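Local structure of SusD homolog (Bacteroides thetaiotaomicron VPI-5482, 3IHV) at residues 121-132 with 162-173. The protein probably binds glycans at the outer membrane of Bacteroides thetaiotaomicron, as a SusD-family protein that would assist their uptake. Residues are numbered along the deposited sequence; the frame is centred on the assembly and turned at random. Where two conformers were deposited one is given.
Sequences RALRGMFYFELV and VYEYIEDDLLYA. With EDO (1,2-ethanediol), chain H.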
loop_
_atom_site.group_PDB
_atom_site.type_symbol
_atom_site.label_atom_id
_atom_site.label_comp_id
_atom_site.label_asym_id
_atom_site.label_seq_id
_atom_site.Cartn_x
_atom_site.Cartn_y
_atom_site.Cartn_z
ATOM N N ARG A 121 16.982 3.316 8.907
ATOM C CA ARG A 121 16.946 4.444 8.003
ATOM C C ARG A 121 15.930 4.192 6.887
ATOM O O ARG A 121 15.257 5.144 6.470
ATOM C CB ARG A 121 18.335 4.763 7.419
ATOM C CG ARG A 121 19.317 5.294 8.438
ATOM C CD ARG A 121 20.577 5.907 7.812
ATOM N NE ARG A 121 20.282 7.154 7.102
ATOM C CZ ARG A 121 21.199 7.961 6.557
ATOM N NH1 ARG A 121 22.488 7.665 6.607
ATOM N NH2 ARG A 121 20.822 9.063 5.943
ATOM N N ALA A 122 15.843 2.953 6.391
ATOM C CA ALA A 122 14.853 2.617 5.360
ATOM C C ALA A 122 13.438 2.816 5.916
ATOM O O ALA A 122 12.582 3.381 5.246
ATOM C CB ALA A 122 15.052 1.183 4.826
ATOM N N LEU A 123 13.205 2.375 7.145
ATOM C CA LEU A 123 11.906 2.548 7.798
ATOM C C LEU A 123 11.606 4.036 7.954
ATOM O O LEU A 123 10.497 4.492 7.652
ATOM C CB LEU A 123 11.898 1.843 9.131
ATOM C CG LEU A 123 11.687 0.310 9.084
ATOM C CD1 LEU A 123 12.146 -0.333 10.379
ATOM C CD2 LEU A 123 10.234 -0.067 8.714
ATOM N N ARG A 124 12.587 4.794 8.434
ATOM C CA ARG A 124 12.408 6.236 8.591
ATOM C C ARG A 124 12.055 6.921 7.247
ATOM O O ARG A 124 11.135 7.752 7.160
ATOM C CB ARG A 124 13.637 6.853 9.237
ATOM C CG ARG A 124 13.458 8.336 9.536
ATOM C CD ARG A 124 14.580 8.899 10.405
ATOM N NE ARG A 124 15.847 8.897 9.698
ATOM C CZ ARG A 124 17.012 9.223 10.230
ATOM N NH1 ARG A 124 17.102 9.566 11.508
ATOM N NH2 ARG A 124 18.108 9.208 9.492
ATOM N N GLY A 125 12.712 6.489 6.182
ATOM C CA GLY A 125 12.408 6.984 4.826
ATOM C C GLY A 125 10.976 6.639 4.417
ATOM O O GLY A 125 10.258 7.478 3.859
HETATM N N MSE A 126 10.562 5.407 4.728
HETATM C CA MSE A 126 9.214 4.929 4.440
HETATM C C MSE A 126 8.182 5.782 5.221
HETATM O O MSE A 126 7.165 6.197 4.655
HETATM C CB MSE A 126 9.097 3.442 4.800
HETATM C CG MSE A 126 7.771 2.842 4.431
HETATM SE SE MSE A 126 7.916 0.921 4.772
HETATM C CE MSE A 126 6.038 0.415 4.974
ATOM N N PHE A 127 8.453 6.050 6.503
ATOM C CA PHE A 127 7.526 6.844 7.330
ATOM C C PHE A 127 7.431 8.280 6.803
ATOM O O PHE A 127 6.326 8.818 6.627
ATOM C CB PHE A 127 7.938 6.883 8.796
ATOM C CG PHE A 127 8.043 5.530 9.452
ATOM C CD1 PHE A 127 7.252 4.453 9.062
ATOM C CD2 PHE A 127 8.955 5.333 10.461
ATOM C CE1 PHE A 127 7.364 3.218 9.704
ATOM C CE2 PHE A 127 9.059 4.123 11.074
ATOM C CZ PHE A 127 8.284 3.075 10.701
ATOM N N TYR A 128 8.568 8.885 6.494
ATOM C CA TYR A 128 8.557 10.235 5.907
ATOM C C TYR A 128 7.918 10.272 4.543
ATOM O O TYR A 128 7.314 11.288 4.180
ATOM C CB TYR A 128 9.921 10.901 5.854
ATOM C CG TYR A 128 10.311 11.555 7.151
ATOM C CD1 TYR A 128 9.718 12.720 7.564
ATOM C CD2 TYR A 128 11.276 10.985 7.966
ATOM C CE1 TYR A 128 10.061 13.318 8.759
ATOM C CE2 TYR A 128 11.626 11.579 9.155
ATOM C CZ TYR A 128 11.030 12.734 9.535
ATOM O OH TYR A 128 11.400 13.299 10.728
ATOM N N PHE A 129 8.047 9.189 3.765
ATOM C CA PHE A 129 7.412 9.149 2.457
ATOM C C PHE A 129 5.909 9.220 2.620
ATOM O O PHE A 129 5.251 9.954 1.899
ATOM C CB PHE A 129 7.815 7.865 1.704
ATOM C CG PHE A 129 7.217 7.745 0.308
ATOM C CD1 PHE A 129 7.210 8.821 -0.560
ATOM C CD2 PHE A 129 6.744 6.554 -0.151
ATOM C CE1 PHE A 129 6.692 8.732 -1.824
ATOM C CE2 PHE A 129 6.225 6.459 -1.456
ATOM C CZ PHE A 129 6.233 7.553 -2.283
ATOM N N GLU A 130 5.356 8.393 3.515
ATOM C CA GLU A 130 3.923 8.439 3.786
ATOM C C GLU A 130 3.504 9.833 4.236
ATOM O O GLU A 130 2.483 10.350 3.770
ATOM C CB GLU A 130 3.462 7.405 4.825
ATOM C CG GLU A 130 3.582 5.960 4.378
ATOM C CD GLU A 130 2.470 5.491 3.423
ATOM O OE1 GLU A 130 1.905 6.322 2.684
ATOM O OE2 GLU A 130 2.175 4.265 3.395
ATOM N N LEU A 131 4.268 10.426 5.140
ATOM C CA LEU A 131 3.928 11.768 5.635
ATOM C C LEU A 131 3.927 12.773 4.505
ATOM O O LEU A 131 2.968 13.532 4.323
ATOM C CB LEU A 131 4.898 12.267 6.720
ATOM C CG LEU A 131 4.727 11.741 8.138
ATOM C CD1 LEU A 131 5.916 12.145 9.030
ATOM C CD2 LEU A 131 3.375 12.265 8.713
ATOM N N VAL A 132 4.994 12.800 3.739
ATOM C CA VAL A 132 5.071 13.817 2.723
ATOM C C VAL A 132 4.034 13.639 1.593
ATOM O O VAL A 132 3.461 14.630 1.121
ATOM C CB VAL A 132 6.506 13.973 2.138
ATOM C CG1 VAL A 132 6.865 12.824 1.128
ATOM C CG2 VAL A 132 6.665 15.334 1.483
ATOM N N VAL A 162 11.977 17.358 2.520
ATOM C CA VAL A 162 11.604 16.075 3.108
ATOM C C VAL A 162 12.013 14.955 2.128
ATOM O O VAL A 162 12.540 13.907 2.557
ATOM C CB VAL A 162 10.125 16.034 3.451
ATOM C CG1 VAL A 162 9.742 14.686 4.046
ATOM C CG2 VAL A 162 9.785 17.194 4.435
ATOM N N TYR A 163 11.804 15.165 0.819
ATOM C CA TYR A 163 12.221 14.181 -0.173
ATOM C C TYR A 163 13.731 13.956 -0.130
ATOM O O TYR A 163 14.209 12.829 -0.232
ATOM C CB TYR A 163 11.734 14.497 -1.608
ATOM C CG TYR A 163 10.347 13.933 -1.909
ATOM C CD1 TYR A 163 10.169 12.555 -2.065
ATOM C CD2 TYR A 163 9.212 14.745 -2.011
ATOM C CE1 TYR A 163 8.946 12.019 -2.310
ATOM C CE2 TYR A 163 7.988 14.216 -2.306
ATOM C CZ TYR A 163 7.840 12.843 -2.453
ATOM O OH TYR A 163 6.632 12.239 -2.675
ATOM N N GLU A 164 14.499 15.017 -0.021
ATOM C CA GLU A 164 15.937 14.861 0.079
ATOM C C GLU A 164 16.348 14.041 1.314
ATOM O O GLU A 164 17.277 13.232 1.252
ATOM C CB GLU A 164 16.539 16.262 0.057
ATOM C CG GLU A 164 18.002 16.318 0.208
ATOM C CD GLU A 164 18.514 17.732 0.022
ATOM O OE1 GLU A 164 19.623 18.033 0.524
ATOM O OE2 GLU A 164 17.772 18.537 -0.598
ATOM N N TYR A 165 15.647 14.241 2.421
ATOM C CA TYR A 165 15.909 13.495 3.650
ATOM C C TYR A 165 15.571 12.009 3.449
ATOM O O TYR A 165 16.371 11.139 3.787
ATOM C CB TYR A 165 15.090 14.107 4.767
ATOM C CG TYR A 165 15.456 13.622 6.131
ATOM C CD1 TYR A 165 16.484 14.216 6.848
ATOM C CD2 TYR A 165 14.786 12.584 6.704
ATOM C CE1 TYR A 165 16.828 13.749 8.113
ATOM C CE2 TYR A 165 15.104 12.133 7.959
ATOM C CZ TYR A 165 16.104 12.718 8.661
ATOM O OH TYR A 165 16.385 12.243 9.917
ATOM N N ILE A 166 14.416 11.720 2.840
ATOM C CA ILE A 166 14.038 10.330 2.530
ATOM C C ILE A 166 15.108 9.680 1.611
ATOM O O ILE A 166 15.543 8.569 1.830
ATOM C CB ILE A 166 12.687 10.293 1.803
ATOM C CG1 ILE A 166 11.592 10.794 2.744
ATOM C CG2 ILE A 166 12.380 8.873 1.241
ATOM C CD1 ILE A 166 10.323 11.194 2.022
ATOM N N GLU A 167 15.544 10.441 0.622
ATOM C CA GLU A 167 16.502 9.986 -0.372
ATOM C C GLU A 167 17.806 9.613 0.275
ATOM O O GLU A 167 18.364 8.544 -0.029
ATOM C CB GLU A 167 16.735 11.075 -1.387
ATOM C CG GLU A 167 17.797 10.721 -2.404
ATOM C CD GLU A 167 18.133 11.885 -3.373
ATOM O OE1 GLU A 167 18.119 13.074 -2.987
ATOM O OE2 GLU A 167 18.465 11.587 -4.525
ATOM N N ASP A 168 18.289 10.450 1.183
ATOM C CA ASP A 168 19.542 10.137 1.880
ATOM C C ASP A 168 19.389 8.844 2.678
ATOM O O ASP A 168 20.305 7.990 2.712
ATOM C CB ASP A 168 19.955 11.283 2.801
ATOM C CG ASP A 168 20.479 12.475 2.035
ATOM O OD1 ASP A 168 20.841 12.296 0.857
ATOM O OD2 ASP A 168 20.509 13.582 2.607
ATOM N N ASP A 169 18.262 8.724 3.356
ATOM C CA ASP A 169 17.988 7.497 4.131
ATOM C C ASP A 169 17.978 6.232 3.241
ATOM O O ASP A 169 18.632 5.201 3.548
ATOM C CB ASP A 169 16.670 7.588 4.900
ATOM C CG ASP A 169 16.791 8.269 6.260
ATOM O OD1 ASP A 169 17.926 8.467 6.768
ATOM O OD2 ASP A 169 15.729 8.621 6.845
ATOM N N LEU A 170 17.231 6.288 2.132
ATOM C CA LEU A 170 17.127 5.118 1.268
ATOM C C LEU A 170 18.440 4.837 0.535
ATOM O O LEU A 170 18.795 3.663 0.320
ATOM C CB LEU A 170 15.950 5.249 0.289
ATOM C CG LEU A 170 14.612 5.271 1.010
ATOM C CD1 LEU A 170 13.461 5.613 0.038
ATOM C CD2 LEU A 170 14.350 3.941 1.683
ATOM N N LEU A 171 19.160 5.887 0.129
ATOM C CA LEU A 171 20.455 5.686 -0.532
ATOM C C LEU A 171 21.429 4.945 0.386
ATOM O O LEU A 171 22.153 4.045 -0.086
ATOM C CB LEU A 171 21.083 6.992 -1.061
ATOM C CG LEU A 171 20.466 7.590 -2.311
ATOM C CD1 LEU A 171 21.100 9.000 -2.594
ATOM C CD2 LEU A 171 20.668 6.648 -3.510
ATOM N N TYR A 172 21.468 5.301 1.672
ATOM C CA TYR A 172 22.296 4.555 2.609
ATOM C C TYR A 172 21.857 3.071 2.675
ATOM O O TYR A 172 22.694 2.188 2.626
ATOM C CB TYR A 172 22.220 5.164 4.012
ATOM C CG TYR A 172 23.087 4.475 5.036
ATOM C CD1 TYR A 172 22.643 3.348 5.713
ATOM C CD2 TYR A 172 24.345 4.983 5.363
ATOM C CE1 TYR A 172 23.432 2.727 6.690
ATOM C CE2 TYR A 172 25.147 4.358 6.333
ATOM C CZ TYR A 172 24.673 3.247 6.993
ATOM O OH TYR A 172 25.451 2.644 7.925
ATOM N N ALA A 173 20.551 2.806 2.742
ATOM C CA ALA A 173 20.045 1.413 2.818
ATOM C C ALA A 173 20.383 0.648 1.527
ATOM O O ALA A 173 20.767 -0.517 1.593
ATOM C CB ALA A 173 18.533 1.390 3.146
HETATM C C1 EDO H . 20.153 11.952 -7.968
HETATM O O1 EDO H . 20.639 13.237 -8.374
HETATM C C2 EDO H . 18.655 12.083 -7.895
HETATM O O2 EDO H . 18.369 12.872 -6.755
HETATM O O HOH W 1 14.070 12.097 11.444
#
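Ile166 drops as a knob into the hole formed by Gly125, Tyr128, Phe129 and Val132, and it does so where the backbones run closest, the CA atoms of Gly125 and Ile166 being 4.4 Å apart. With CG1 anti to the carbonyl carbon (chi1 -65°), the longer branch points into helix 121-132: CG1 meets Tyr128 CB at 3.5 Å, and CD1 ends over the backbone of Phe129, while the CG2 branch rests on the carbonyl oxygen of Gly125. Further along, Val132 lays its CG1 methyl over one face of the Tyr163 ring in a CH-pi contact, 4.0 Å from the centroid, and Val162 CG1 touches both Val132 CB and Tyr128 CD1. The hydroxyl end of Tyr163 meets the edge of Phe129, and the Tyr163 ring also stacks with Trp209. This is antiparallel helix pairing, the axes 7.9 Å apart at 150°, within the helical, TPR-related scaffold of the SusD family; helices 75-101 and 195-210 pack against the pair. Tyr165 turns its edge to the face of Tyr128 in an offset edge-to-face pair with planes at 72°. One water accepts from both hydroxyls, and Tyr128 OH is also hydrogen-bonded to Met141 N. Tyr165 OH sits above the centre of the Arg124 guanidinium, whose edge joins a salt-bridge network with Asp169 and Arg121: NE to OD2, and NH2 to OD1 at 2.8 Å in a straight bond to the syn lone pair, guanidinium and carboxylate nearly coplanar. The Arg121 guanidinium is turned almost at right angles to the carboxylate; on the anti side, somewhat out of its plane, NE lies 2.7 Å from Asp169 OD1, and NH2 makes a longer, more bent bond to the same oxygen. Three N-H groups thus converge on OD1, which probably favours the ionised carboxylate. Beyond, Arg121 CD makes a CH-pi contact over the Tyr172 ring face.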